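Local coordinates for glycerate dehydrogenase related protein (Thermoplasma acidophilum, PDB 3GVX) that probably reduces glyoxylate or hydroxypyruvate with a nicotinamide cofactor, as a member of the D-isomer specific 2-hydroxyacid dehydrogenase family, at residues T19-F24 with E274-F279; Y32-A37 with K48-I53; G126-G131 with I179-T184; V214-M219 with D234-E239. All blocks are in the same frame, centred on the assembly; numbering follows the deposited sequence.

How the contacts relate
The four contacts fall into two pairs, one at each sheet of this two-domain fold. Contact 2 lies in the sheet of strands 26-28, 3-5, 37-40, 52-55 and 73-75, and contact 1 joins helices 11-20 and 266-279 against it; their centres are about 15 Å apart, and they touch where Val276 and Phe279 meet Met52. At the seven-stranded nucleotide-binding sheet, contact 3 sits at the ends of strands 124-128 and 176-179, contact 4 at the start of helix 216-225 with the loop after strand 230-233; they meet through Ile179 and Val214. Between the pairs, centres are about 32 to 47 Å apart. Contact 1 encloses the others, which follow in series, so the C-terminal helix returns to the N-terminal domain.

Contact 1 of 4, residues T19-F24 with E274-F279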
loop_
_atom_site.group_PDB
_atom_site.type_symbol
_atom_site.label_atom_id
_atom_site.label_comp_id
_atom_site.label_asym_id
_atom_site.label_seq_id
_atom_site.Cartn_x
_atom_site.Cartn_y
_atom_site.Cartn_z
ATOM N N THR B 19 25.747 7.643 -10.280
ATOM C CA THR B 19 25.431 7.372 -8.886
ATOM C C THR B 19 25.347 5.877 -8.659
ATOM O O THR B 19 26.001 5.353 -7.762
ATOM C CB THR B 19 24.106 8.003 -8.398
ATOM O OG1 THR B 19 24.081 9.399 -8.716
ATOM C CG2 THR B 19 23.993 7.837 -6.874
ATOM N N VAL B 20 24.561 5.185 -9.476
ATOM C CA VAL B 20 24.411 3.744 -9.328
ATOM C C VAL B 20 25.690 2.969 -9.592
ATOM O O VAL B 20 26.010 2.033 -8.874
ATOM C CB VAL B 20 23.326 3.175 -10.280
ATOM C CG1 VAL B 20 23.358 1.649 -10.242
ATOM C CG2 VAL B 20 21.946 3.707 -9.910
ATOM N N LEU B 21 26.416 3.352 -10.633
ATOM C CA LEU B 21 27.638 2.643 -10.988
ATOM C C LEU B 21 28.913 3.366 -10.581
ATOM O O LEU B 21 29.935 3.268 -11.250
ATOM C CB LEU B 21 27.652 2.340 -12.489
ATOM C CG LEU B 21 26.492 1.407 -12.844
ATOM C CD1 LEU B 21 26.242 1.448 -14.337
ATOM C CD2 LEU B 21 26.787 -0.001 -12.320
ATOM N N ASP B 22 28.846 4.101 -9.480
ATOM C CA ASP B 22 30.019 4.810 -8.996
ATOM C C ASP B 22 30.995 3.734 -8.526
ATOM O O ASP B 22 30.712 2.961 -7.614
ATOM C CB ASP B 22 29.606 5.795 -7.881
ATOM C CG ASP B 22 30.107 5.402 -6.503
ATOM O OD1 ASP B 22 31.144 5.939 -6.065
ATOM O OD2 ASP B 22 29.459 4.557 -5.855
ATOM N N GLY B 23 32.135 3.665 -9.201
ATOM C CA GLY B 23 33.133 2.655 -8.895
ATOM C C GLY B 23 33.349 1.731 -10.088
ATOM O O GLY B 23 33.999 0.693 -9.992
ATOM N N PHE B 24 32.760 2.120 -11.215
ATOM C CA PHE B 24 32.887 1.410 -12.480
ATOM C C PHE B 24 33.265 2.495 -13.442
ATOM O O PHE B 24 32.800 3.625 -13.321
ATOM C CB PHE B 24 31.559 0.822 -12.984
ATOM C CG PHE B 24 31.025 -0.302 -12.163
ATOM C CD1 PHE B 24 30.650 -0.086 -10.848
ATOM C CD2 PHE B 24 30.852 -1.579 -12.710
ATOM C CE1 PHE B 24 30.115 -1.106 -10.089
ATOM C CE2 PHE B 24 30.306 -2.615 -11.950
ATOM C CZ PHE B 24 29.941 -2.375 -10.639
ATOM N N GLU B 274 21.167 -0.676 -12.144
ATOM C CA GLU B 274 21.266 -1.340 -10.866
ATOM C C GLU B 274 21.496 -2.823 -11.039
ATOM O O GLU B 274 22.302 -3.408 -10.325
ATOM C CB GLU B 274 20.023 -1.068 -10.019
ATOM C CG GLU B 274 20.052 0.324 -9.424
ATOM C CD GLU B 274 18.845 0.655 -8.550
ATOM O OE1 GLU B 274 17.761 0.076 -8.753
ATOM O OE2 GLU B 274 18.976 1.515 -7.657
ATOM N N ASN B 275 20.820 -3.433 -12.004
ATOM C CA ASN B 275 21.031 -4.851 -12.215
ATOM C C ASN B 275 22.458 -5.112 -12.648
ATOM O O ASN B 275 23.001 -6.168 -12.372
ATOM C CB ASN B 275 20.089 -5.436 -13.265
ATOM C CG ASN B 275 20.085 -6.953 -13.237
ATOM O OD1 ASN B 275 20.293 -7.616 -14.257
ATOM N ND2 ASN B 275 19.846 -7.513 -12.055
ATOM N N VAL B 276 23.058 -4.153 -13.343
ATOM C CA VAL B 276 24.440 -4.288 -13.794
ATOM C C VAL B 276 25.382 -4.340 -12.602
ATOM O O VAL B 276 26.290 -5.161 -12.531
ATOM C CB VAL B 276 24.841 -3.113 -14.709
ATOM C CG1 VAL B 276 26.366 -3.043 -14.826
ATOM C CG2 VAL B 276 24.182 -3.270 -16.084
ATOM N N ARG B 277 25.141 -3.440 -11.666
ATOM C CA ARG B 277 25.916 -3.353 -10.453
ATOM C C ARG B 277 25.739 -4.614 -9.611
ATOM O O ARG B 277 26.698 -5.154 -9.073
ATOM C CB ARG B 277 25.496 -2.080 -9.711
ATOM C CG ARG B 277 25.105 -2.232 -8.277
ATOM C CD ARG B 277 25.766 -1.118 -7.506
ATOM N NE ARG B 277 27.010 -1.561 -6.886
ATOM C CZ ARG B 277 27.915 -0.750 -6.348
ATOM N NH1 ARG B 277 27.724 0.562 -6.369
ATOM N NH2 ARG B 277 28.989 -1.256 -5.754
ATOM N N ASN B 278 24.505 -5.095 -9.535
ATOM C CA ASN B 278 24.193 -6.298 -8.775
ATOM C C ASN B 278 24.774 -7.531 -9.420
ATOM O O ASN B 278 25.220 -8.451 -8.749
ATOM C CB ASN B 278 22.691 -6.469 -8.647
ATOM C CG ASN B 278 22.085 -5.463 -7.721
ATOM O OD1 ASN B 278 20.861 -5.348 -7.618
ATOM N ND2 ASN B 278 22.937 -4.722 -7.026
ATOM N N PHE B 279 24.765 -7.537 -10.741
ATOM C CA PHE B 279 25.310 -8.652 -11.471
ATOM C C PHE B 279 26.771 -8.819 -11.130
ATOM O O PHE B 279 27.244 -9.933 -10.970
ATOM C CB PHE B 279 25.164 -8.449 -12.975
ATOM C CG PHE B 279 25.713 -9.584 -13.784
ATOM C CD1 PHE B 279 24.938 -10.698 -14.069
ATOM C CD2 PHE B 279 27.023 -9.558 -14.233
ATOM C CE1 PHE B 279 25.466 -11.762 -14.789
ATOM C CE2 PHE B 279 27.554 -10.616 -14.948
ATOM C CZ PHE B 279 26.780 -11.717 -15.226
#
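Val20, the last residue of helix 11-20, sets its CG1 branch against the CG methylene of Glu274 at 3.7 Å, roughly perpendicular to it. Its carbonyl O takes a weak hydrogen bond from Arg277 NH1 (3.4 Å, N-H...O 143°). Leu21, where the chain leaves the helix, keeps CG anti to its carbonyl carbon (chi1 -63°) and runs antiparallel to the Arg277 side chain; Leu21 CD2 comes 3.6 Å from Arg277 CB and 4.0 Å from Val276 CG1. The carboxylate of Asp22 is near the same arginine but too far for a salt bridge, with Asp22 OD2 4.4 Å from Arg277 NH1. A type II turn from Leu21 to Phe24, with Gly23 at positive phi, brings the Phe24 ring back over Leu21: Leu21 CD2 lies over the centre of one face. The far end of that ring reaches the helix, Phe24 CZ 4.1 Å from Arg277 CA, while CE1 lies over one face of the guanidinium. Arg277 has its stronger partner in Glu281, a salt bridge through NH2. The contact joins the C-terminal end of helix 11-20 to helix 266-279, whose Val276 also packs on Met52 and Gln54 of strand 52-55.

Contact 2 of 4, residues Y32-A37 with K48-I53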
loop_
_atom_site.group_PDB
_atom_site.type_symbol
_atom_site.label_atom_id
_atom_site.label_comp_id
_atom_site.label_asym_id
_atom_site.label_seq_id
_atom_site.Cartn_x
_atom_site.Cartn_y
_atom_site.Cartn_z
ATOM N N TYR B 32 32.870 3.988 -28.344
ATOM C CA TYR B 32 32.952 2.581 -28.100
ATOM C C TYR B 32 34.134 2.169 -27.275
ATOM O O TYR B 32 35.234 2.704 -27.386
ATOM C CB TYR B 32 33.007 1.806 -29.407
ATOM C CG TYR B 32 33.158 0.330 -29.143
ATOM C CD1 TYR B 32 32.050 -0.464 -28.866
ATOM C CD2 TYR B 32 34.419 -0.254 -29.046
ATOM C CE1 TYR B 32 32.191 -1.799 -28.481
ATOM C CE2 TYR B 32 34.571 -1.591 -28.662
ATOM C CZ TYR B 32 33.451 -2.358 -28.383
ATOM O OH TYR B 32 33.589 -3.679 -28.018
ATOM N N TYR B 33 33.886 1.157 -26.468
ATOM C CA TYR B 33 34.905 0.614 -25.630
ATOM C C TYR B 33 34.547 -0.820 -25.260
ATOM O O TYR B 33 33.431 -1.114 -24.850
ATOM C CB TYR B 33 35.064 1.491 -24.395
ATOM C CG TYR B 33 36.101 0.964 -23.459
ATOM C CD1 TYR B 33 37.462 1.073 -23.747
ATOM C CD2 TYR B 33 35.726 0.286 -22.309
ATOM C CE1 TYR B 33 38.423 0.504 -22.909
ATOM C CE2 TYR B 33 36.662 -0.285 -21.470
ATOM C CZ TYR B 33 38.012 -0.174 -21.765
ATOM O OH TYR B 33 38.940 -0.741 -20.905
ATOM N N ASP B 34 35.526 -1.698 -25.432
ATOM C CA ASP B 34 35.398 -3.116 -25.147
ATOM C C ASP B 34 35.259 -3.318 -23.648
ATOM O O ASP B 34 36.240 -3.598 -22.962
ATOM C CB ASP B 34 36.649 -3.850 -25.639
ATOM C CG ASP B 34 36.380 -5.296 -25.978
ATOM O OD1 ASP B 34 35.462 -5.880 -25.367
ATOM O OD2 ASP B 34 37.084 -5.856 -26.843
ATOM N N ALA B 35 34.044 -3.181 -23.133
ATOM C CA ALA B 35 33.818 -3.338 -21.701
ATOM C C ALA B 35 33.248 -4.697 -21.295
ATOM O O ALA B 35 32.788 -5.483 -22.131
ATOM C CB ALA B 35 32.907 -2.216 -21.196
ATOM N N GLU B 36 33.311 -4.970 -19.998
ATOM C CA GLU B 36 32.782 -6.203 -19.451
ATOM C C GLU B 36 31.267 -6.166 -19.483
ATOM O O GLU B 36 30.624 -7.183 -19.679
ATOM C CB GLU B 36 33.259 -6.389 -18.029
ATOM C CG GLU B 36 34.665 -6.892 -17.973
ATOM C CD GLU B 36 35.139 -7.145 -16.558
ATOM O OE1 GLU B 36 36.051 -7.979 -16.380
ATOM O OE2 GLU B 36 34.609 -6.512 -15.620
ATOM N N ALA B 37 30.704 -4.982 -19.296
ATOM C CA ALA B 37 29.272 -4.842 -19.316
ATOM C C ALA B 37 28.835 -3.857 -20.373
ATOM O O ALA B 37 29.461 -2.813 -20.596
ATOM C CB ALA B 37 28.772 -4.424 -17.947
ATOM N N LYS B 48 36.010 -8.426 -26.892
ATOM C CA LYS B 48 36.863 -9.472 -26.391
ATOM C C LYS B 48 36.704 -9.626 -24.901
ATOM O O LYS B 48 37.029 -10.669 -24.345
ATOM C CB LYS B 48 38.307 -9.144 -26.698
ATOM C CG LYS B 48 38.748 -9.599 -28.039
ATOM C CD LYS B 48 40.132 -9.097 -28.291
ATOM C CE LYS B 48 40.747 -9.847 -29.435
ATOM N NZ LYS B 48 41.510 -8.891 -30.254
ATOM N N ARG B 49 36.198 -8.591 -24.248
ATOM C CA ARG B 49 36.040 -8.642 -22.805
ATOM C C ARG B 49 34.591 -8.763 -22.341
ATOM O O ARG B 49 34.317 -8.781 -21.141
ATOM C CB ARG B 49 36.689 -7.396 -22.198
ATOM C CG ARG B 49 38.098 -7.170 -22.687
ATOM C CD ARG B 49 38.738 -5.981 -22.014
ATOM N NE ARG B 49 38.667 -6.084 -20.562
ATOM C CZ ARG B 49 37.920 -5.295 -19.793
ATOM N NH1 ARG B 49 37.180 -4.339 -20.338
ATOM N NH2 ARG B 49 37.908 -5.469 -18.478
ATOM N N THR B 50 33.674 -8.857 -23.300
ATOM C CA THR B 50 32.247 -8.930 -22.999
ATOM C C THR B 50 31.865 -10.093 -22.098
ATOM O O THR B 50 32.179 -11.248 -22.380
ATOM C CB THR B 50 31.390 -9.065 -24.274
ATOM O OG1 THR B 50 31.861 -8.170 -25.288
ATOM C CG2 THR B 50 29.937 -8.760 -23.955
ATOM N N LYS B 51 31.176 -9.782 -21.012
ATOM C CA LYS B 51 30.717 -10.802 -20.083
ATOM C C LYS B 51 29.235 -10.696 -19.913
ATOM O O LYS B 51 28.550 -11.677 -19.693
ATOM C CB LYS B 51 31.316 -10.599 -18.710
ATOM C CG LYS B 51 32.775 -10.815 -18.585
ATOM C CD LYS B 51 33.139 -10.456 -17.170
ATOM C CE LYS B 51 34.518 -10.922 -16.810
ATOM N NZ LYS B 51 34.794 -10.534 -15.406
HETATM N N MSE B 52 28.746 -9.474 -19.999
HETATM C CA MSE B 52 27.339 -9.248 -19.759
HETATM C C MSE B 52 26.706 -8.158 -20.584
HETATM O O MSE B 52 27.282 -7.092 -20.779
HETATM C CB MSE B 52 27.135 -8.969 -18.262
HETATM C CG MSE B 52 25.688 -8.691 -17.819
HETATM SE SE MSE B 52 25.205 -7.016 -18.303
HETATM C CE MSE B 52 24.531 -6.401 -17.093
ATOM N N ILE B 53 25.490 -8.438 -21.034
ATOM C CA ILE B 53 24.728 -7.498 -21.823
ATOM C C ILE B 53 23.401 -7.242 -21.143
ATOM O O ILE B 53 22.639 -8.167 -20.866
ATOM C CB ILE B 53 24.496 -8.050 -23.242
ATOM C CG1 ILE B 53 25.857 -8.324 -23.897
ATOM C CG2 ILE B 53 23.669 -7.071 -24.069
ATOM C CD1 ILE B 53 25.789 -8.963 -25.257
HETATM O O HOH W 1 32.738 -5.808 -24.739
#
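Asp34 receives the other segment's backbone on its carboxylate: OD2 uses its syn lone pair for Lys48 N (2.8 Å, N-H...O 173°), and OD1 accepts from Arg49 N at 3.0 Å, met from above the carboxylate plane. Arg49 NH1 donates to Asp34 O at 2.9 Å, at the guanidinium edge. The bend at chi3 (53°) folds the arginine back to this carbonyl. One guanidinium face lies against Glu36 CG, 3.6 Å from Arg49 NH2. Glu36 OE1 forms a salt bridge with Lys51 NZ (3.0 Å), the two side chains running alongside each other, and a long one with Arg49 NH2, by charge alone. The backbone O of Glu36 is held twice, by Lys51 N and Met52 N, both at 3.0 Å. A water bridges Asp34 OD1, Ala35 O and Thr50 OG1, the last also hydrogen-bonded with Gly47 N, while Asp2 takes Arg49 NH2 in a salt bridge. Replacing Asp34 by an alanine would probably leave the amides of Lys48 and Arg49 without these acceptors. Ala37 pairs in parallel with Met52, a selenomethionine in the crystal, where strands 37-40 and 52-55 begin; Met52 packs against Val276 and Phe279 of helix 266-279, Ala37 beside Val3 of strand 3-5.

Contact 3 of 4, residues G126-G131 with I179-T184; sequences GILGYG and IAIPLT
The glycine-rich turn after strand 124-128, which fits the GxGxxG pattern of Rossmann-type dinucleotide-binding domains through Gly129, Gly131 and Gly134, meets the loop that leaves strand 176-179. Leu128 and Ile179 form the last parallel bridge between these strands, and Ala180 N donates to Leu128 O (3.0 Å, N-H...O 154°). The Leu128 and Ile179 side chains run alongside each other on the same face of the sheet, Leu128 CD2 4.0 Å from Ile179 CG2. With CG1 anti to the backbone N (chi1 -158°), Ile181 extends along the turn: its CG1 comes 3.9 Å from Gly129 CA and its CD1 4.3 Å from Leu128 CG. Gly129 is pressed close, since a side chain here would run into Ala180 O and Ile181 CA, and its positive phi (95°) also suits a residue without one. A water links the two loops, accepting from Gly131 N at 2.7 Å and donating to Ala180 O at 2.9 Å. Gly131 is the N-cap of helix 132-143, whose N-terminal end in such folds points at the cofactor pyrophosphate, and probably does so here. Ala180 touches Ile133 of that helix; Ile179 packs on Ile205 and Asn207 of strand 204-207, and Leu128 on Tyr151 of strand 147-151.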
loop_
_atom_site.group_PDB
_atom_site.type_symbol
_atom_site.label_atom_id
_atom_site.label_comp_id
_atom_site.label_asym_id
_atom_site.label_seq_id
_atom_site.Cartn_x
_atom_site.Cartn_y
_atom_site.Cartn_z
ATOM N N GLY B 126 -4.634 -14.417 -0.891
ATOM C CA GLY B 126 -4.379 -15.552 -1.754
ATOM C C GLY B 126 -3.936 -15.076 -3.125
ATOM O O GLY B 126 -4.602 -14.249 -3.750
ATOM N N ILE B 127 -2.793 -15.577 -3.589
ATOM C CA ILE B 127 -2.284 -15.190 -4.898
ATOM C C ILE B 127 -2.337 -16.352 -5.868
ATOM O O ILE B 127 -1.830 -17.443 -5.610
ATOM C CB ILE B 127 -0.832 -14.675 -4.854
ATOM C CG1 ILE B 127 -0.739 -13.470 -3.919
ATOM C CG2 ILE B 127 -0.382 -14.282 -6.258
ATOM C CD1 ILE B 127 0.670 -13.088 -3.565
ATOM N N LEU B 128 -2.964 -16.089 -6.997
ATOM C CA LEU B 128 -3.114 -17.079 -8.032
ATOM C C LEU B 128 -2.043 -16.798 -9.078
ATOM O O LEU B 128 -2.123 -15.819 -9.822
ATOM C CB LEU B 128 -4.507 -16.958 -8.633
ATOM C CG LEU B 128 -4.948 -18.073 -9.575
ATOM C CD1 LEU B 128 -4.975 -19.412 -8.832
ATOM C CD2 LEU B 128 -6.325 -17.716 -10.136
ATOM N N GLY B 129 -1.031 -17.656 -9.126
ATOM C CA GLY B 129 0.054 -17.449 -10.062
ATOM C C GLY B 129 1.142 -16.712 -9.317
ATOM O O GLY B 129 0.943 -15.580 -8.869
ATOM N N TYR B 130 2.299 -17.340 -9.170
ATOM C CA TYR B 130 3.359 -16.689 -8.436
ATOM C C TYR B 130 4.550 -16.261 -9.252
ATOM O O TYR B 130 5.667 -16.774 -9.097
ATOM C CB TYR B 130 3.833 -17.552 -7.284
ATOM C CG TYR B 130 4.385 -16.697 -6.176
ATOM C CD1 TYR B 130 3.592 -15.728 -5.567
ATOM C CD2 TYR B 130 5.698 -16.837 -5.744
ATOM C CE1 TYR B 130 4.095 -14.917 -4.551
ATOM C CE2 TYR B 130 6.213 -16.031 -4.729
ATOM C CZ TYR B 130 5.405 -15.078 -4.136
ATOM O OH TYR B 130 5.914 -14.308 -3.130
ATOM N N GLY B 131 4.314 -15.289 -10.116
ATOM C CA GLY B 131 5.381 -14.781 -10.942
ATOM C C GLY B 131 5.912 -13.425 -10.466
ATOM O O GLY B 131 5.849 -13.109 -9.273
ATOM N N ILE B 179 -5.497 -12.260 -8.827
ATOM C CA ILE B 179 -5.248 -13.093 -9.977
ATOM C C ILE B 179 -4.133 -12.480 -10.792
ATOM O O ILE B 179 -4.257 -11.385 -11.317
ATOM C CB ILE B 179 -6.488 -13.256 -10.847
ATOM C CG1 ILE B 179 -7.626 -13.812 -9.988
ATOM C CG2 ILE B 179 -6.163 -14.180 -12.022
ATOM C CD1 ILE B 179 -8.984 -13.637 -10.584
ATOM N N ALA B 180 -3.023 -13.197 -10.850
ATOM C CA ALA B 180 -1.867 -12.757 -11.595
ATOM C C ALA B 180 -1.252 -13.996 -12.250
ATOM O O ALA B 180 -0.094 -14.325 -12.029
ATOM C CB ALA B 180 -0.900 -12.113 -10.661
ATOM N N ILE B 181 -2.056 -14.684 -13.050
ATOM C CA ILE B 181 -1.614 -15.899 -13.703
ATOM C C ILE B 181 -1.744 -15.751 -15.218
ATOM O O ILE B 181 -2.665 -15.111 -15.712
ATOM C CB ILE B 181 -2.451 -17.101 -13.197
ATOM C CG1 ILE B 181 -1.699 -18.414 -13.428
ATOM C CG2 ILE B 181 -3.825 -17.088 -13.865
ATOM C CD1 ILE B 181 -2.198 -19.551 -12.575
ATOM N N PRO B 182 -0.800 -16.325 -15.975
ATOM C CA PRO B 182 -0.838 -16.244 -17.437
ATOM C C PRO B 182 -2.048 -16.968 -18.029
ATOM O O PRO B 182 -2.511 -17.983 -17.506
ATOM C CB PRO B 182 0.481 -16.889 -17.852
ATOM C CG PRO B 182 1.368 -16.597 -16.685
ATOM C CD PRO B 182 0.472 -16.908 -15.527
ATOM N N LEU B 183 -2.547 -16.417 -19.127
ATOM C CA LEU B 183 -3.697 -16.972 -19.816
ATOM C C LEU B 183 -3.238 -18.058 -20.790
ATOM O O LEU B 183 -2.557 -17.780 -21.780
ATOM C CB LEU B 183 -4.422 -15.860 -20.565
ATOM C CG LEU B 183 -5.423 -16.250 -21.649
ATOM C CD1 LEU B 183 -6.679 -16.909 -21.063
ATOM C CD2 LEU B 183 -5.757 -14.982 -22.410
ATOM N N THR B 184 -3.595 -19.299 -20.476
ATOM C CA THR B 184 -3.257 -20.441 -21.316
ATOM C C THR B 184 -4.512 -21.298 -21.436
ATOM O O THR B 184 -5.573 -20.938 -20.924
ATOM C CB THR B 184 -2.154 -21.321 -20.683
ATOM O OG1 THR B 184 -2.691 -22.001 -19.545
ATOM C CG2 THR B 184 -0.945 -20.476 -20.263
HETATM O O HOH W 2 2.508 -13.493 -11.009
#

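Contact 4 of 4, residues V214-M219 with D234-E239; sequences VSKPDM and DVWWNE
The indole of Trp237 is covered on one face by the aliphatic chain of Lys216 and held at its edge by Val214; Trp236 NE1 also lies at its edge, in the ring plane. Lys216 CB stands 3.6 Å from the centroid of the Trp237 five-membered ring, 17° off its normal, a CH-pi contact; Lys216 CD lies above the CD2-CE3 side of the indole, 3.4 Å from Trp237 CE3. The lysine lies this way because its chain is extended throughout, starting with CG anti to the backbone N (chi1 179°). At the ring edge Trp237 NE1 donates to Val214 O at 2.7 Å (N-H...O 154°), the oxygen near the ring plane. This bond satisfies a buried N-H and helps to fix the rotation of the indole. Alongside it, Val214 CG1 meets Trp237 CZ2 at 3.7 Å. Trp237 CZ3 in turn sits 3.4 Å above one face of the Trp236 ring, near its margin. Lys216 NZ gives a hydrogen bond to a water (2.8 Å) that donates to Trp237 O and weakly accepts from Trp236 NE1; the ammonium group also forms a salt bridge with Glu244. A leucine in place of Trp237 would probably leave Val214 O without its donor and the methylenes of Lys216 without the ring face they lie on. Lys216 opens helix 216-225, with Ser215 at the N-cap, and the tryptophans follow strand 230-233, so the contact ties the start of this helix to the loop after the next strand. Val214 also packs on Asn207 of strand 204-207 and Tyr231 of strand 230-233, while Glu239 reaches Phe112 of the second subunit.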
loop_
_atom_site.group_PDB
_atom_site.type_symbol
_atom_site.label_atom_id
_atom_site.label_comp_id
_atom_site.label_asym_id
_atom_site.label_seq_id
_atom_site.Cartn_x
_atom_site.Cartn_y
_atom_site.Cartn_z
ATOM N N VAL B 214 -11.025 -15.508 -16.520
ATOM C CA VAL B 214 -12.303 -15.519 -15.827
ATOM C C VAL B 214 -13.509 -15.656 -16.756
ATOM O O VAL B 214 -13.624 -14.976 -17.778
ATOM C CB VAL B 214 -12.521 -14.241 -14.963
ATOM C CG1 VAL B 214 -13.950 -14.229 -14.392
ATOM C CG2 VAL B 214 -11.484 -14.179 -13.841
ATOM N N SER B 215 -14.404 -16.556 -16.369
ATOM C CA SER B 215 -15.638 -16.785 -17.090
ATOM C C SER B 215 -16.504 -15.579 -16.840
ATOM O O SER B 215 -16.975 -15.340 -15.723
ATOM C CB SER B 215 -16.351 -18.030 -16.564
ATOM O OG SER B 215 -17.732 -17.999 -16.887
ATOM N N LYS B 216 -16.719 -14.815 -17.892
ATOM C CA LYS B 216 -17.533 -13.635 -17.774
ATOM C C LYS B 216 -18.944 -13.852 -17.213
ATOM O O LYS B 216 -19.325 -13.195 -16.253
ATOM C CB LYS B 216 -17.614 -12.934 -19.103
ATOM C CG LYS B 216 -18.466 -11.724 -19.015
ATOM C CD LYS B 216 -18.151 -10.777 -20.116
ATOM C CE LYS B 216 -19.108 -9.640 -20.061
ATOM N NZ LYS B 216 -18.952 -8.761 -21.239
ATOM N N PRO B 217 -19.741 -14.762 -17.802
ATOM C CA PRO B 217 -21.091 -14.962 -17.255
ATOM C C PRO B 217 -21.092 -15.505 -15.825
ATOM O O PRO B 217 -21.973 -15.176 -15.032
ATOM C CB PRO B 217 -21.733 -15.943 -18.240
ATOM C CG PRO B 217 -20.951 -15.712 -19.522
ATOM C CD PRO B 217 -19.542 -15.573 -19.014
ATOM N N ASP B 218 -20.107 -16.335 -15.494
ATOM C CA ASP B 218 -20.028 -16.903 -14.151
ATOM C C ASP B 218 -19.738 -15.847 -13.080
ATOM O O ASP B 218 -20.326 -15.869 -12.000
ATOM C CB ASP B 218 -18.970 -18.015 -14.108
ATOM C CG ASP B 218 -19.389 -19.251 -14.890
ATOM O OD1 ASP B 218 -20.135 -19.097 -15.875
ATOM O OD2 ASP B 218 -18.957 -20.368 -14.529
HETATM N N MSE B 219 -18.840 -14.919 -13.392
HETATM C CA MSE B 219 -18.486 -13.859 -12.456
HETATM C C MSE B 219 -19.640 -12.889 -12.286
HETATM O O MSE B 219 -20.011 -12.541 -11.169
HETATM C CB MSE B 219 -17.230 -13.123 -12.943
HETATM C CG MSE B 219 -16.813 -11.917 -12.108
HETATM SE SE MSE B 219 -16.779 -12.220 -10.339
HETATM C CE MSE B 219 -15.477 -13.402 -10.112
ATOM N N ASP B 234 -8.446 -4.697 -13.499
ATOM C CA ASP B 234 -7.781 -3.761 -14.364
ATOM C C ASP B 234 -7.942 -4.253 -15.797
ATOM O O ASP B 234 -7.464 -3.619 -16.724
ATOM C CB ASP B 234 -6.307 -3.656 -14.001
ATOM C CG ASP B 234 -5.567 -2.695 -14.887
ATOM O OD1 ASP B 234 -6.007 -1.531 -15.027
ATOM O OD2 ASP B 234 -4.539 -3.104 -15.453
ATOM N N VAL B 235 -8.624 -5.384 -15.969
ATOM C CA VAL B 235 -8.838 -5.953 -17.297
ATOM C C VAL B 235 -10.259 -6.440 -17.494
ATOM O O VAL B 235 -10.828 -7.131 -16.648
ATOM C CB VAL B 235 -7.898 -7.133 -17.566
ATOM C CG1 VAL B 235 -6.448 -6.691 -17.425
ATOM C CG2 VAL B 235 -8.245 -8.289 -16.638
ATOM N N TRP B 236 -10.836 -6.075 -18.625
ATOM C CA TRP B 236 -12.194 -6.471 -18.919
ATOM C C TRP B 236 -12.237 -7.316 -20.185
ATOM O O TRP B 236 -11.297 -7.293 -20.969
ATOM C CB TRP B 236 -13.054 -5.221 -19.055
ATOM C CG TRP B 236 -14.474 -5.527 -18.948
ATOM C CD1 TRP B 236 -15.347 -5.671 -19.978
ATOM C CD2 TRP B 236 -15.220 -5.773 -17.749
ATOM N NE1 TRP B 236 -16.586 -5.993 -19.506
ATOM C CE2 TRP B 236 -16.541 -6.065 -18.141
ATOM C CE3 TRP B 236 -14.901 -5.783 -16.388
ATOM C CZ2 TRP B 236 -17.548 -6.355 -17.228
ATOM C CZ3 TRP B 236 -15.902 -6.073 -15.480
ATOM C CH2 TRP B 236 -17.213 -6.360 -15.907
ATOM N N TRP B 237 -13.311 -8.065 -20.398
ATOM C CA TRP B 237 -13.362 -8.863 -21.606
ATOM C C TRP B 237 -13.550 -7.964 -22.818
ATOM O O TRP B 237 -14.171 -6.889 -22.747
ATOM C CB TRP B 237 -14.471 -9.915 -21.532
ATOM C CG TRP B 237 -14.363 -10.799 -20.342
ATOM C CD1 TRP B 237 -13.800 -12.039 -20.281
ATOM C CD2 TRP B 237 -14.818 -10.499 -19.022
ATOM N NE1 TRP B 237 -13.883 -12.533 -19.005
ATOM C CE2 TRP B 237 -14.509 -11.612 -18.213
ATOM C CE3 TRP B 237 -15.476 -9.405 -18.450
ATOM C CZ2 TRP B 237 -14.809 -11.655 -16.851
ATOM C CZ3 TRP B 237 -15.776 -9.445 -17.100
ATOM C CH2 TRP B 237 -15.448 -10.569 -16.313
ATOM N N ASN B 238 -12.971 -8.434 -23.916
ATOM C CA ASN B 238 -12.973 -7.785 -25.213
ATOM C C ASN B 238 -12.054 -6.584 -25.234
ATOM O O ASN B 238 -10.973 -6.672 -25.802
ATOM C CB ASN B 238 -14.391 -7.432 -25.653
ATOM C CG ASN B 238 -15.299 -8.652 -25.665
ATOM O OD1 ASN B 238 -14.850 -9.770 -25.958
ATOM N ND2 ASN B 238 -16.574 -8.449 -25.353
ATOM N N GLU B 239 -12.425 -5.479 -24.601
ATOM C CA GLU B 239 -11.543 -4.304 -24.611
ATOM C C GLU B 239 -11.078 -3.973 -26.035
ATOM O O GLU B 239 -10.432 -4.776 -26.689
ATOM C CB GLU B 239 -10.272 -4.569 -23.801
ATOM C CG GLU B 239 -10.399 -4.642 -22.299
ATOM C CD GLU B 239 -9.035 -4.887 -21.658
ATOM O OE1 GLU B 239 -8.066 -4.221 -22.073
ATOM O OE2 GLU B 239 -8.921 -5.737 -20.754
HETATM O O HOH W 3 -17.348 -6.724 -22.420
#